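Long-range contacts in glucose import ATP-binding protein GlcV (Sulfolobus solfataricus, PDB 1OXS), which binds and hydrolyses ATP to drive glucose uptake, as the energy-coupling subunit of an archaeal ABC transporter: residues Val19-Val24 with Gly212-Gly217; Leu54-Thr59 with Gly73-Pro78; Asp203-Ala208 with Lys224-Tyr229; Glu246-Val251 with Arg271-Ile276; Leu283-Ile288 with Glu336-Tyr341. All blocks are in the same frame, centred on the assembly; numbering follows the deposited sequence.

The five contacts run from the ABC-ATPase domain to the C-terminal domain. Interactions 1 and 2 both reach the antiparallel sheet that contains strand 18-28 and strand 74-75, their centres about 17 Å apart, and interaction 2 is nested within the loop that interaction 1 closes. Interaction 3 touches interaction 1 where Leu228 packs on Val213, and helix 201-207 leads directly into strand 210-215. Interactions 4 and 5 follow in series on two separate antiparallel sheets, centres about 21 Å apart, and strand 271-276 is followed by strand 281-284. Interactions 2 and 5, about 58 Å apart between centres, lie on opposite sides of the chain's centre, which reflects the elongated two-domain build.

Interaction 1: Val19-Val24 with Gly212-Gly217; sequences VALDNV and GVLVKG
Leu21 lays its CD2 methyl against CD2 of Leu214 at 3.8 Å, the two side chains crossing at roughly a right angle. The bond from CA to CB of Leu21 points away from Gly212-Gly217, but with CG opposite the carbonyl carbon (chi1 -62°) the branched end swings back to Leu214. Branched leucines suit the place, because the end of Leu21 also packs on Phe47 and Ile50 of helix 41-52, while Leu214 touches the Walker A loop, whose residues are inferred to bind ATP.

Beside this apolar patch the chains meet through Gly217. Its carbonyl O accepts a hydrogen bond from Asp22 N at 2.8 Å, with the donor about 40° above the carbonyl plane. The same O has CA of Leu21 at 3.5 Å in a CA-H...O contact and CG2 of Val24 at 3.7 Å, so one oxygen is met by one N-H donor, a CA-H and a methyl. Glycine fits here for two reasons: its phi is positive (82°), and a CB would point toward Val19-Val24 and clash with Ala20 O. A water extends the join on the outer side by donating to Val19 O at 2.8 Å and to Lys216 O at 2.6 Å.

The contact thus ties strand 18-28 of the antiparallel sheet to the turn after strand 210-215 of the mixed core sheet. Its chemistry is mainly backbone: one direct bond and one water bridge use carbonyls that a turn ending in glycine can bring close, while leucine and valine supply apolar contact on the buried side.

Interaction 2: Leu54-Thr59 with Gly73-Pro78; sequences LDVPST and GKLIVP
The flat groups are two successive peptide units of Gly73-Pro78, and Val56 lies over one face of each. Its CG1 methyl sits above the Lys74-Leu75 peptide, 3.8 Å from Lys74 C, and its CG2 methyl above the Gly73-Lys74 peptide, 3.8 Å from Gly73 O. At the edge of the preceding peptide, Gly73 N donates to Pro57 O at 2.9 Å, in a bond bent at the hydrogen (131°).

Valine suits this seat because both branches leave CB directly, so one residue can cover two peptides. With Val56 CG1 opposite the carbonyl carbon of Val56 (chi1 -67°), this methyl also reaches CB of Leu75 at 3.7 Å. Gly73 has a positive phi of 90°, which glycine tolerates without a CB jammed against the preceding carbonyl, and this lets the chain turn into short strand 74-75 beside the bond to Pro57 O.

The loop itself is anchored from behind. Asp55 OD1 takes the N-H of Val56 at 2.8 Å and also forms a salt bridge with Lys11, which in turn donates to Val56 O. Pro57 packs against Val9, Ala70 and Ile50, tying the loop after helix 41-52 to the antiparallel sheet.

Methyls laid over peptide faces supply nonpolar cover, and a single bent backbone bond supplies direction. The attachment of the loop to the edge strand therefore relies on shape at a largely exposed surface, with the Asp55-Lys11 salt bridge outside the interface.

Interaction 3: Asp203-Ala208 with Lys224-Tyr229; sequences DIFAIA and KPEDLY
Ala208 N donates to Ile204 O at 2.8 Å, closing the last turn of helix 201-207, and both residues meet Pro225 at the start of the next helix. CG of the proline ring lies 3.6 Å from Ala208 O and 4.1 Å from CG2 of Ile204. Proline suits the first turn of a helix, where its missing N-H costs no bond, and here its ring faces the partner helix.

Phe205 carries most of the contact. CB of Pro225 stands over one face of its ring, 4.0 Å from the ring centroid, a CH-pi contact. The phenyl also turns its edge to the face of Tyr229 in an offset edge-to-face pair, with centroids 5.8 Å apart and planes at 87°. Tyr229 CG lies anti to the backbone N (chi1 -168°), which brings the ring to that edge. Tyr229 has further partners: its OH hydrogen-bonds Glu279, and its ring makes a cation-pi contact with Arg277.

The two short helices run at 140° with axes 10.9 Å apart, a gap spanned by the large phenyl ring. In sequence they bracket antiparallel strands 210-215 and 218-223, at one edge of the mixed sheet of the P-loop ATPase core.

Interaction 4: Glu246-Val251 with Arg271-Ile276; sequences ELEGKV and RAIIGI
Strands 246-251 and 271-276 run antiparallel, at 148° between their short axes, with Leu247 paired to Ile274 and Gly249 to Ala272 as hydrogen-bonded pairs. The bond from Ile274 N to Leu247 O is short at 2.6 Å, its return from Leu247 N to Ile274 O is 2.9 Å, and both donors lie in the carbonyl plane. Gly249 N to Ala272 O, also 2.9 Å, runs almost in line with the carbonyl.

On one face Leu247, Ala272 and Ile274 are buried, and CB of Leu247 meets CB of Ile274 at 4.3 Å. In an adjoining contact at the strand end, Val251 brings CG2 to 4.0 Å from CB of Ala272. Branched and small residues suit this face, as Val256, Ile258 and Val349 from neighbouring strands pack against it. The pair forms the central strand and its neighbour in a five-stranded antiparallel sheet of the C-terminal domain, flanked by strands 255-258 and 348-351.

The other face carries the charged side chains and Ile273, whose CD1 is 4.1 Å from CB of Glu248. Bent at chi3 (75°), Arg271 folds back over the neighbouring strand, and Gly249 O lies under one face of its guanidinium, 3.8 Å from the plane. CB of Lys250 lies 3.6 Å from Arg271 NH1, the side chains crossing at about a right angle. The extended Glu248 approaches the guanidinium edge at NE in a salt bridge, but the position of its OE2, which also pairs with Lys352, is doubtful.

Interaction 5: Leu283-Ile288 with Glu336-Tyr341; sequences LSKDVI and EEVLVY
Tyr341 fills the tight end of this contact, whereas Lys285 closes the outer end with charge. Ile288 slides over one face of the tyrosine ring, its CD1 4.0 Å from the centroid and only 4° off the normal; CG1 of Ile288 rests 3.7 Å from CZ. At the ring edge Ser284 OG lies 3.6 Å from CE1. The phenolic oxygen accepts the N-H of Ile288 at 3.0 Å, which fixes the loop after strand 281-284 above the ring. Tyrosine suits the place because its face packs while its hydroxyl satisfies a loop amide. Ser284, a small polar residue, also donates from OG to Asp286 O at 2.6 Å, bracing the turn.

Toward the middle, Ser284 and Leu339 form a hydrogen-bonded antiparallel pair, with Leu339 N to Ser284 O at 2.7 Å. Leu283 and Val340 lie side by side on the inner face, where Leu283 touches Ile313 and Ile315, and Val340 the latter.

At the exposed end the side chain of Lys285, bent at chi2 and chi3 (-76° and -71°), curls back so that NZ reaches Glu337 O at 2.8 Å on a lone pair; NZ also forms a salt bridge with Glu336 OE1, its hydrogen bond there being weak. A water joins Lys285 O to the same Glu337 carbonyl.

The pair forms the edge of a five-stranded antiparallel sheet in the C-terminal domain, an architecture consistent with an OB-like fold.

Interaction 1: Val19-Val24 with Gly212-Gly217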
# COMPACT_ATOMS: atom_id res chain seq x y z
N VAL A 19 15.40 6.76 -14.18
CA VAL A 19 15.92 5.96 -13.09
C VAL A 19 14.75 5.45 -12.25
O VAL A 19 14.18 6.19 -11.46
CB VAL A 19 16.93 6.72 -12.24
CG1 VAL A 19 17.47 5.83 -11.11
CG2 VAL A 19 18.08 7.14 -13.10
N ALA A 20 14.35 4.21 -12.49
CA ALA A 20 13.17 3.67 -11.85
C ALA A 20 13.40 3.34 -10.40
O ALA A 20 12.51 3.50 -9.56
CB ALA A 20 12.66 2.44 -12.60
N LEU A 21 14.58 2.83 -10.10
CA LEU A 21 15.00 2.52 -8.75
C LEU A 21 16.40 3.03 -8.55
O LEU A 21 17.23 2.82 -9.41
CB LEU A 21 14.93 1.02 -8.52
CG LEU A 21 13.58 0.35 -8.61
CD1 LEU A 21 13.83 -1.16 -8.50
CD2 LEU A 21 12.61 0.85 -7.53
N ASP A 22 16.65 3.64 -7.40
CA ASP A 22 17.95 4.27 -7.14
C ASP A 22 18.56 3.82 -5.82
O ASP A 22 18.17 4.32 -4.74
CB ASP A 22 17.77 5.79 -7.08
CG ASP A 22 19.06 6.52 -6.85
OD1 ASP A 22 19.06 7.78 -6.89
OD2 ASP A 22 20.13 5.94 -6.61
N ASN A 23 19.47 2.85 -5.90
CA ASN A 23 20.21 2.33 -4.76
C ASN A 23 19.32 1.90 -3.57
O ASN A 23 19.44 2.37 -2.45
CB ASN A 23 21.31 3.26 -4.33
CG ASN A 23 22.63 2.53 -4.21
OD1 ASN A 23 23.37 2.41 -5.18
ND2 ASN A 23 22.91 2.00 -3.02
N VAL A 24 18.39 1.03 -3.89
CA VAL A 24 17.45 0.51 -2.92
C VAL A 24 18.11 -0.58 -2.09
O VAL A 24 18.72 -1.47 -2.65
CB VAL A 24 16.27 -0.02 -3.60
CG1 VAL A 24 15.33 -0.67 -2.58
CG2 VAL A 24 15.52 1.10 -4.37
N GLY A 212 7.77 -0.03 3.16
CA GLY A 212 8.67 0.96 2.64
C GLY A 212 7.93 1.85 1.69
O GLY A 212 7.03 1.41 1.02
N VAL A 213 8.33 3.10 1.64
CA VAL A 213 7.72 4.07 0.75
C VAL A 213 8.75 4.51 -0.31
O VAL A 213 9.87 4.95 0.03
CB VAL A 213 7.21 5.29 1.52
CG1 VAL A 213 6.54 6.22 0.59
CG2 VAL A 213 6.19 4.86 2.56
N LEU A 214 8.36 4.35 -1.58
CA LEU A 214 9.21 4.66 -2.73
C LEU A 214 8.78 5.98 -3.37
O LEU A 214 7.62 6.12 -3.75
CB LEU A 214 9.03 3.56 -3.77
CG LEU A 214 10.18 3.05 -4.61
CD1 LEU A 214 11.43 2.67 -3.79
CD2 LEU A 214 9.66 1.81 -5.35
N VAL A 215 9.69 6.94 -3.44
CA VAL A 215 9.42 8.24 -4.05
C VAL A 215 10.62 8.51 -4.97
O VAL A 215 11.77 8.48 -4.56
CB VAL A 215 9.20 9.36 -3.02
CG1 VAL A 215 9.02 10.70 -3.72
CG2 VAL A 215 8.02 9.03 -2.09
N LYS A 216 10.28 8.71 -6.25
CA LYS A 216 11.29 8.99 -7.26
C LYS A 216 12.36 7.91 -7.29
O LYS A 216 13.55 8.20 -7.45
CB LYS A 216 11.95 10.36 -7.04
CG LYS A 216 11.10 11.52 -7.51
CD LYS A 216 11.98 12.70 -7.98
CE LYS A 216 11.17 13.72 -8.80
NZ LYS A 216 12.03 14.71 -9.53
N GLY A 217 11.96 6.67 -7.10
CA GLY A 217 12.90 5.56 -7.15
C GLY A 217 13.70 5.32 -5.88
O GLY A 217 14.45 4.37 -5.80
O HOH W 1 15.19 7.78 -9.40

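Interaction 2: Leu54-Thr59 with Gly73-Pro78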
# COMPACT_ATOMS: atom_id res chain seq x y z
N LEU A 54 11.57 -11.48 -13.37
CA LEU A 54 11.08 -11.09 -14.71
C LEU A 54 11.90 -9.95 -15.29
O LEU A 54 11.85 -9.68 -16.49
CB LEU A 54 9.61 -10.68 -14.63
CG LEU A 54 8.70 -11.83 -14.21
CD1 LEU A 54 7.31 -11.38 -13.85
CD2 LEU A 54 8.66 -12.88 -15.31
N ASP A 55 12.65 -9.27 -14.42
CA ASP A 55 13.59 -8.24 -14.79
C ASP A 55 14.77 -8.36 -13.85
O ASP A 55 14.73 -9.17 -12.90
CB ASP A 55 12.97 -6.85 -14.72
CG ASP A 55 13.61 -5.89 -15.70
OD1 ASP A 55 14.72 -6.17 -16.22
OD2 ASP A 55 13.05 -4.82 -16.00
N VAL A 56 15.85 -7.63 -14.13
CA VAL A 56 17.05 -7.64 -13.28
C VAL A 56 17.50 -6.24 -12.91
O VAL A 56 17.18 -5.28 -13.59
CB VAL A 56 18.23 -8.32 -13.96
CG1 VAL A 56 17.93 -9.82 -14.14
CG2 VAL A 56 18.48 -7.67 -15.28
N PRO A 57 18.27 -6.11 -11.83
CA PRO A 57 18.82 -4.82 -11.47
C PRO A 57 19.80 -4.36 -12.54
O PRO A 57 20.50 -5.21 -13.11
CB PRO A 57 19.58 -5.10 -10.17
CG PRO A 57 19.08 -6.44 -9.67
CD PRO A 57 18.72 -7.18 -10.92
N SER A 58 19.82 -3.07 -12.84
CA SER A 58 20.88 -2.56 -13.73
C SER A 58 22.21 -2.64 -13.00
O SER A 58 23.22 -3.02 -13.59
CB SER A 58 20.58 -1.12 -14.12
OG SER A 58 19.37 -1.07 -14.80
N THR A 59 22.21 -2.22 -11.73
CA THR A 59 23.34 -2.34 -10.83
C THR A 59 22.84 -2.81 -9.48
O THR A 59 21.66 -2.61 -9.14
CB THR A 59 24.11 -1.02 -10.69
OG1 THR A 59 23.23 0.01 -10.23
CG2 THR A 59 24.60 -0.53 -12.05
N GLY A 73 22.85 -6.54 -14.04
CA GLY A 73 22.41 -6.74 -15.39
C GLY A 73 22.26 -8.18 -15.80
O GLY A 73 21.80 -8.47 -16.89
N LYS A 74 22.58 -9.09 -14.88
CA LYS A 74 22.49 -10.51 -15.15
C LYS A 74 21.47 -11.29 -14.31
O LYS A 74 21.45 -11.15 -13.09
CB LYS A 74 23.86 -11.15 -14.97
CG LYS A 74 24.95 -10.66 -15.96
CD LYS A 74 26.19 -11.57 -15.95
CE LYS A 74 27.20 -11.15 -17.02
NZ LYS A 74 28.41 -12.04 -17.04
N LEU A 75 20.66 -12.10 -14.99
CA LEU A 75 19.71 -13.00 -14.35
C LEU A 75 20.48 -14.28 -14.07
O LEU A 75 20.91 -14.98 -14.98
CB LEU A 75 18.50 -13.32 -15.23
CG LEU A 75 17.39 -14.18 -14.62
CD1 LEU A 75 16.80 -13.52 -13.38
CD2 LEU A 75 16.32 -14.46 -15.66
N ILE A 76 20.66 -14.59 -12.80
CA ILE A 76 21.44 -15.76 -12.40
C ILE A 76 20.55 -16.96 -12.10
O ILE A 76 20.84 -18.09 -12.55
CB ILE A 76 22.32 -15.38 -11.22
CG1 ILE A 76 23.25 -14.23 -11.61
CG2 ILE A 76 23.13 -16.59 -10.70
CD1 ILE A 76 24.16 -13.81 -10.52
N VAL A 77 19.46 -16.73 -11.37
CA VAL A 77 18.43 -17.72 -11.06
C VAL A 77 17.13 -17.22 -11.60
O VAL A 77 16.58 -16.21 -11.15
CB VAL A 77 18.32 -17.97 -9.53
CG1 VAL A 77 17.25 -19.01 -9.20
CG2 VAL A 77 19.66 -18.34 -8.93
N PRO A 78 16.61 -17.89 -12.60
CA PRO A 78 15.35 -17.53 -13.25
C PRO A 78 14.10 -17.72 -12.37
O PRO A 78 14.16 -18.38 -11.33
CB PRO A 78 15.37 -18.44 -14.48
CG PRO A 78 16.12 -19.60 -13.98
CD PRO A 78 17.24 -19.07 -13.22

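Interaction 3: Asp203-Ala208 with Lys224-Tyr229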
# COMPACT_ATOMS: atom_id res chain seq x y z
N ASP A 203 -4.63 -1.80 1.75
CA ASP A 203 -4.00 -3.10 1.47
C ASP A 203 -2.79 -3.27 2.38
O ASP A 203 -2.58 -4.34 2.96
CB ASP A 203 -3.56 -3.18 0.02
CG ASP A 203 -4.72 -3.24 -0.95
OD1 ASP A 203 -4.50 -2.93 -2.13
OD2 ASP A 203 -5.86 -3.54 -0.63
N ILE A 204 -1.98 -2.23 2.50
CA ILE A 204 -0.79 -2.32 3.35
C ILE A 204 -1.15 -2.47 4.83
O ILE A 204 -0.58 -3.31 5.52
CB ILE A 204 0.12 -1.09 3.09
CG1 ILE A 204 1.14 -1.42 1.99
CG2 ILE A 204 0.87 -0.70 4.35
CD1 ILE A 204 0.54 -1.84 0.70
N PHE A 205 -2.11 -1.70 5.33
CA PHE A 205 -2.57 -1.84 6.71
C PHE A 205 -3.14 -3.23 7.02
O PHE A 205 -2.95 -3.77 8.09
CB PHE A 205 -3.56 -0.75 7.11
CG PHE A 205 -2.89 0.53 7.51
CD1 PHE A 205 -2.81 1.57 6.61
CD2 PHE A 205 -2.35 0.68 8.77
CE1 PHE A 205 -2.16 2.74 6.97
CE2 PHE A 205 -1.70 1.84 9.13
CZ PHE A 205 -1.61 2.87 8.23
N ALA A 206 -3.84 -3.79 6.05
CA ALA A 206 -4.46 -5.08 6.27
C ALA A 206 -3.45 -6.20 6.29
O ALA A 206 -3.62 -7.18 7.03
CB ALA A 206 -5.49 -5.33 5.21
N ILE A 207 -2.40 -6.08 5.50
CA ILE A 207 -1.52 -7.22 5.30
C ILE A 207 -0.09 -7.06 5.76
O ILE A 207 0.50 -8.02 6.20
CB ILE A 207 -1.53 -7.64 3.81
CG1 ILE A 207 -2.94 -8.12 3.42
CG2 ILE A 207 -0.51 -8.73 3.56
CD1 ILE A 207 -3.22 -8.01 1.94
N ALA A 208 0.48 -5.86 5.70
CA ALA A 208 1.90 -5.73 5.94
C ALA A 208 2.27 -5.44 7.38
O ALA A 208 1.62 -4.63 8.04
CB ALA A 208 2.50 -4.63 5.06
N LYS A 224 6.96 0.27 10.56
CA LYS A 224 5.63 -0.26 10.75
C LYS A 224 4.64 0.71 10.16
O LYS A 224 4.81 1.91 10.26
CB LYS A 224 5.37 -0.40 12.26
CG LYS A 224 6.25 -1.40 12.93
CD LYS A 224 5.83 -1.60 14.38
CE LYS A 224 6.72 -2.64 15.06
NZ LYS A 224 6.49 -4.01 14.53
N PRO A 225 3.56 0.23 9.56
CA PRO A 225 2.55 1.13 8.99
C PRO A 225 2.05 2.25 9.93
O PRO A 225 1.94 3.38 9.55
CB PRO A 225 1.43 0.17 8.55
CG PRO A 225 2.11 -1.05 8.28
CD PRO A 225 3.25 -1.17 9.26
N GLU A 226 1.76 1.91 11.17
CA GLU A 226 1.25 2.88 12.11
C GLU A 226 2.31 3.93 12.43
O GLU A 226 2.01 5.10 12.68
CB GLU A 226 0.74 2.17 13.36
CG GLU A 226 -0.39 1.18 13.06
CD GLU A 226 -1.30 0.91 14.24
OE1 GLU A 226 -1.14 1.55 15.30
OE2 GLU A 226 -2.20 0.05 14.10
N ASP A 227 3.56 3.54 12.36
CA ASP A 227 4.64 4.50 12.62
C ASP A 227 4.77 5.49 11.46
O ASP A 227 4.96 6.69 11.69
CB ASP A 227 5.94 3.78 12.89
CG ASP A 227 5.95 3.11 14.25
OD1 ASP A 227 5.16 3.50 15.14
OD2 ASP A 227 6.71 2.16 14.53
N LEU A 228 4.72 5.01 10.22
CA LEU A 228 4.70 5.94 9.09
C LEU A 228 3.48 6.83 9.14
O LEU A 228 3.52 8.00 8.74
CB LEU A 228 4.75 5.17 7.76
CG LEU A 228 6.18 4.81 7.29
CD1 LEU A 228 6.87 3.86 8.22
CD2 LEU A 228 6.10 4.24 5.89
N TYR A 229 2.34 6.29 9.57
CA TYR A 229 1.12 7.04 9.59
C TYR A 229 1.21 8.21 10.57
O TYR A 229 0.83 9.34 10.25
CB TYR A 229 -0.02 6.11 10.00
CG TYR A 229 -1.42 6.69 9.79
CD1 TYR A 229 -2.01 6.66 8.54
CD2 TYR A 229 -2.14 7.23 10.83
CE1 TYR A 229 -3.28 7.12 8.35
CE2 TYR A 229 -3.42 7.67 10.64
CZ TYR A 229 -3.95 7.66 9.41
OH TYR A 229 -5.26 8.10 9.20

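Interaction 4: Glu246-Val251 with Arg271-Ile276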
# COMPACT_ATOMS: atom_id res chain seq x y z
N GLU A 246 -2.98 19.38 4.11
CA GLU A 246 -1.67 20.02 3.96
C GLU A 246 -1.90 21.53 3.90
O GLU A 246 -2.66 22.00 3.02
CB GLU A 246 -0.93 19.56 2.71
CG GLU A 246 -0.81 18.06 2.55
CD GLU A 246 -0.14 17.67 1.24
OE1 GLU A 246 0.58 18.52 0.65
OE2 GLU A 246 -0.32 16.50 0.82
N LEU A 247 -1.32 22.23 4.86
CA LEU A 247 -1.45 23.69 4.94
C LEU A 247 -0.11 24.33 5.08
O LEU A 247 0.81 23.81 5.72
CB LEU A 247 -2.27 24.15 6.15
CG LEU A 247 -3.70 23.72 6.33
CD1 LEU A 247 -3.66 22.39 7.00
CD2 LEU A 247 -4.45 24.73 7.18
N GLU A 248 0.00 25.53 4.52
CA GLU A 248 1.25 26.27 4.64
C GLU A 248 1.06 27.55 5.45
O GLU A 248 0.09 28.26 5.25
CB GLU A 248 1.78 26.70 3.27
CG GLU A 248 3.13 27.43 3.38
CD GLU A 248 3.71 27.83 2.04
OE1 GLU A 248 3.40 27.14 1.08
OE2 GLU A 248 4.46 28.82 1.96
N GLY A 249 1.97 27.83 6.37
CA GLY A 249 1.84 29.06 7.14
C GLY A 249 3.14 29.69 7.57
O GLY A 249 4.22 29.21 7.25
N LYS A 250 3.03 30.83 8.28
CA LYS A 250 4.18 31.54 8.75
C LYS A 250 4.56 31.11 10.17
O LYS A 250 3.69 31.01 11.03
CB LYS A 250 3.88 33.04 8.74
CG LYS A 250 5.07 33.90 9.08
CD LYS A 250 4.78 35.37 8.86
CE LYS A 250 6.07 36.16 9.02
NZ LYS A 250 5.97 37.57 8.55
N VAL A 251 5.84 30.85 10.38
CA VAL A 251 6.36 30.56 11.71
C VAL A 251 6.44 31.84 12.57
O VAL A 251 7.10 32.81 12.19
CB VAL A 251 7.73 29.91 11.61
CG1 VAL A 251 8.37 29.73 13.01
CG2 VAL A 251 7.62 28.60 10.85
N ARG A 271 8.78 29.60 7.02
CA ARG A 271 7.47 29.06 6.78
C ARG A 271 7.46 27.57 7.05
O ARG A 271 8.50 26.92 7.10
CB ARG A 271 7.02 29.33 5.34
CG ARG A 271 6.89 30.83 5.09
CD ARG A 271 6.27 31.19 3.76
NE ARG A 271 4.84 30.99 3.71
CZ ARG A 271 3.94 31.71 4.37
NH1 ARG A 271 4.32 32.72 5.15
NH2 ARG A 271 2.66 31.43 4.22
N ALA A 272 6.25 27.06 7.21
CA ALA A 272 6.08 25.66 7.58
C ALA A 272 4.91 25.06 6.89
O ALA A 272 3.96 25.73 6.54
CB ALA A 272 5.84 25.54 9.07
N ILE A 273 4.99 23.74 6.72
CA ILE A 273 3.88 22.95 6.21
C ILE A 273 3.32 22.23 7.40
O ILE A 273 4.08 21.57 8.15
CB ILE A 273 4.32 21.89 5.21
CG1 ILE A 273 5.07 22.51 4.01
CG2 ILE A 273 3.12 21.05 4.79
CD1 ILE A 273 4.22 23.44 3.17
N ILE A 274 2.01 22.38 7.60
CA ILE A 274 1.29 21.70 8.65
C ILE A 274 0.55 20.55 8.03
O ILE A 274 -0.09 20.72 7.00
CB ILE A 274 0.26 22.66 9.32
CG1 ILE A 274 0.96 23.75 10.13
CG2 ILE A 274 -0.72 21.92 10.22
CD1 ILE A 274 1.62 23.29 11.38
N GLY A 275 0.64 19.38 8.65
CA GLY A 275 -0.19 18.27 8.25
C GLY A 275 -1.08 17.89 9.41
O GLY A 275 -0.61 17.65 10.52
N ILE A 276 -2.37 17.79 9.14
CA ILE A 276 -3.34 17.35 10.13
C ILE A 276 -4.35 16.44 9.45
O ILE A 276 -4.96 16.82 8.47
CB ILE A 276 -4.01 18.53 10.86
CG1 ILE A 276 -4.86 18.02 12.05
CG2 ILE A 276 -4.77 19.39 9.93
CD1 ILE A 276 -4.05 17.65 13.31

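Interaction 5: Leu283-Ile288 with Glu336-Tyr341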
# COMPACT_ATOMS: atom_id res chain seq x y z
N LEU A 283 -14.89 20.24 14.55
CA LEU A 283 -15.50 21.54 14.40
C LEU A 283 -16.66 21.76 15.37
O LEU A 283 -17.39 20.84 15.75
CB LEU A 283 -16.04 21.72 13.00
CG LEU A 283 -15.08 21.42 11.88
CD1 LEU A 283 -15.73 21.49 10.48
CD2 LEU A 283 -13.85 22.30 11.92
N SER A 284 -16.84 23.00 15.81
CA SER A 284 -18.00 23.35 16.63
C SER A 284 -18.43 24.81 16.43
O SER A 284 -17.70 25.61 15.90
CB SER A 284 -17.67 23.17 18.09
OG SER A 284 -16.73 24.19 18.46
N LYS A 285 -19.58 25.18 16.93
CA LYS A 285 -19.98 26.55 16.81
C LYS A 285 -19.65 27.33 18.05
O LYS A 285 -19.65 28.55 18.02
CB LYS A 285 -21.48 26.65 16.49
CG LYS A 285 -21.81 26.23 15.11
CD LYS A 285 -21.43 27.29 14.10
CE LYS A 285 -22.32 28.51 14.17
NZ LYS A 285 -21.97 29.40 13.03
N ASP A 286 -19.45 26.64 19.16
CA ASP A 286 -19.04 27.27 20.43
C ASP A 286 -18.01 26.36 21.07
O ASP A 286 -17.74 25.25 20.56
CB ASP A 286 -20.23 27.45 21.37
CG ASP A 286 -20.01 28.53 22.46
OD1 ASP A 286 -18.88 28.94 22.81
OD2 ASP A 286 -20.98 29.04 23.05
N VAL A 287 -17.42 26.77 22.18
CA VAL A 287 -16.39 25.95 22.73
C VAL A 287 -16.96 24.62 23.25
O VAL A 287 -18.08 24.54 23.74
CB VAL A 287 -15.64 26.65 23.85
CG1 VAL A 287 -14.98 27.97 23.34
CG2 VAL A 287 -16.52 26.88 25.04
N ILE A 288 -16.16 23.58 23.13
CA ILE A 288 -16.55 22.26 23.65
C ILE A 288 -15.96 22.04 25.03
O ILE A 288 -15.13 22.81 25.48
CB ILE A 288 -16.16 21.12 22.69
CG1 ILE A 288 -14.63 20.90 22.67
CG2 ILE A 288 -16.68 21.39 21.34
CD1 ILE A 288 -14.16 19.89 21.71
N GLU A 336 -21.06 28.92 7.34
CA GLU A 336 -21.11 29.01 8.80
C GLU A 336 -19.72 29.25 9.37
O GLU A 336 -18.76 28.62 8.95
CB GLU A 336 -21.68 27.74 9.40
CG GLU A 336 -23.21 27.67 9.37
CD GLU A 336 -23.87 28.65 10.33
OE1 GLU A 336 -24.26 28.25 11.45
OE2 GLU A 336 -24.00 29.83 9.94
N GLU A 337 -19.65 30.10 10.38
CA GLU A 337 -18.38 30.26 11.09
C GLU A 337 -18.31 29.21 12.17
O GLU A 337 -19.25 29.00 12.93
CB GLU A 337 -18.25 31.65 11.67
CG GLU A 337 -18.18 32.71 10.57
CD GLU A 337 -17.86 34.11 11.06
OE1 GLU A 337 -18.18 35.08 10.34
OE2 GLU A 337 -17.28 34.25 12.15
N VAL A 338 -17.15 28.59 12.30
CA VAL A 338 -16.96 27.52 13.23
C VAL A 338 -15.64 27.70 13.98
O VAL A 338 -14.76 28.41 13.52
CB VAL A 338 -16.88 26.15 12.55
CG1 VAL A 338 -18.26 25.80 11.93
CG2 VAL A 338 -15.79 26.11 11.49
N LEU A 339 -15.54 27.03 15.13
CA LEU A 339 -14.28 26.89 15.83
C LEU A 339 -13.67 25.58 15.39
O LEU A 339 -14.34 24.59 15.13
CB LEU A 339 -14.46 26.85 17.34
CG LEU A 339 -15.18 28.03 17.90
CD1 LEU A 339 -15.30 27.96 19.41
CD2 LEU A 339 -14.55 29.34 17.48
N VAL A 340 -12.35 25.59 15.31
CA VAL A 340 -11.55 24.49 14.79
C VAL A 340 -10.65 23.99 15.91
O VAL A 340 -9.83 24.73 16.50
CB VAL A 340 -10.66 24.91 13.64
CG1 VAL A 340 -9.94 23.74 13.08
CG2 VAL A 340 -11.44 25.60 12.55
N TYR A 341 -10.84 22.74 16.22
CA TYR A 341 -10.05 22.01 17.22
C TYR A 341 -9.22 20.94 16.52
O TYR A 341 -9.63 20.38 15.49
CB TYR A 341 -10.98 21.31 18.19
CG TYR A 341 -11.67 22.20 19.20
CD1 TYR A 341 -12.85 22.84 18.89
CD2 TYR A 341 -11.13 22.40 20.43
CE1 TYR A 341 -13.48 23.63 19.82
CE2 TYR A 341 -11.77 23.21 21.40
CZ TYR A 341 -12.94 23.81 21.06
OH TYR A 341 -13.61 24.61 21.99
O HOH W 2 -19.25 30.12 15.50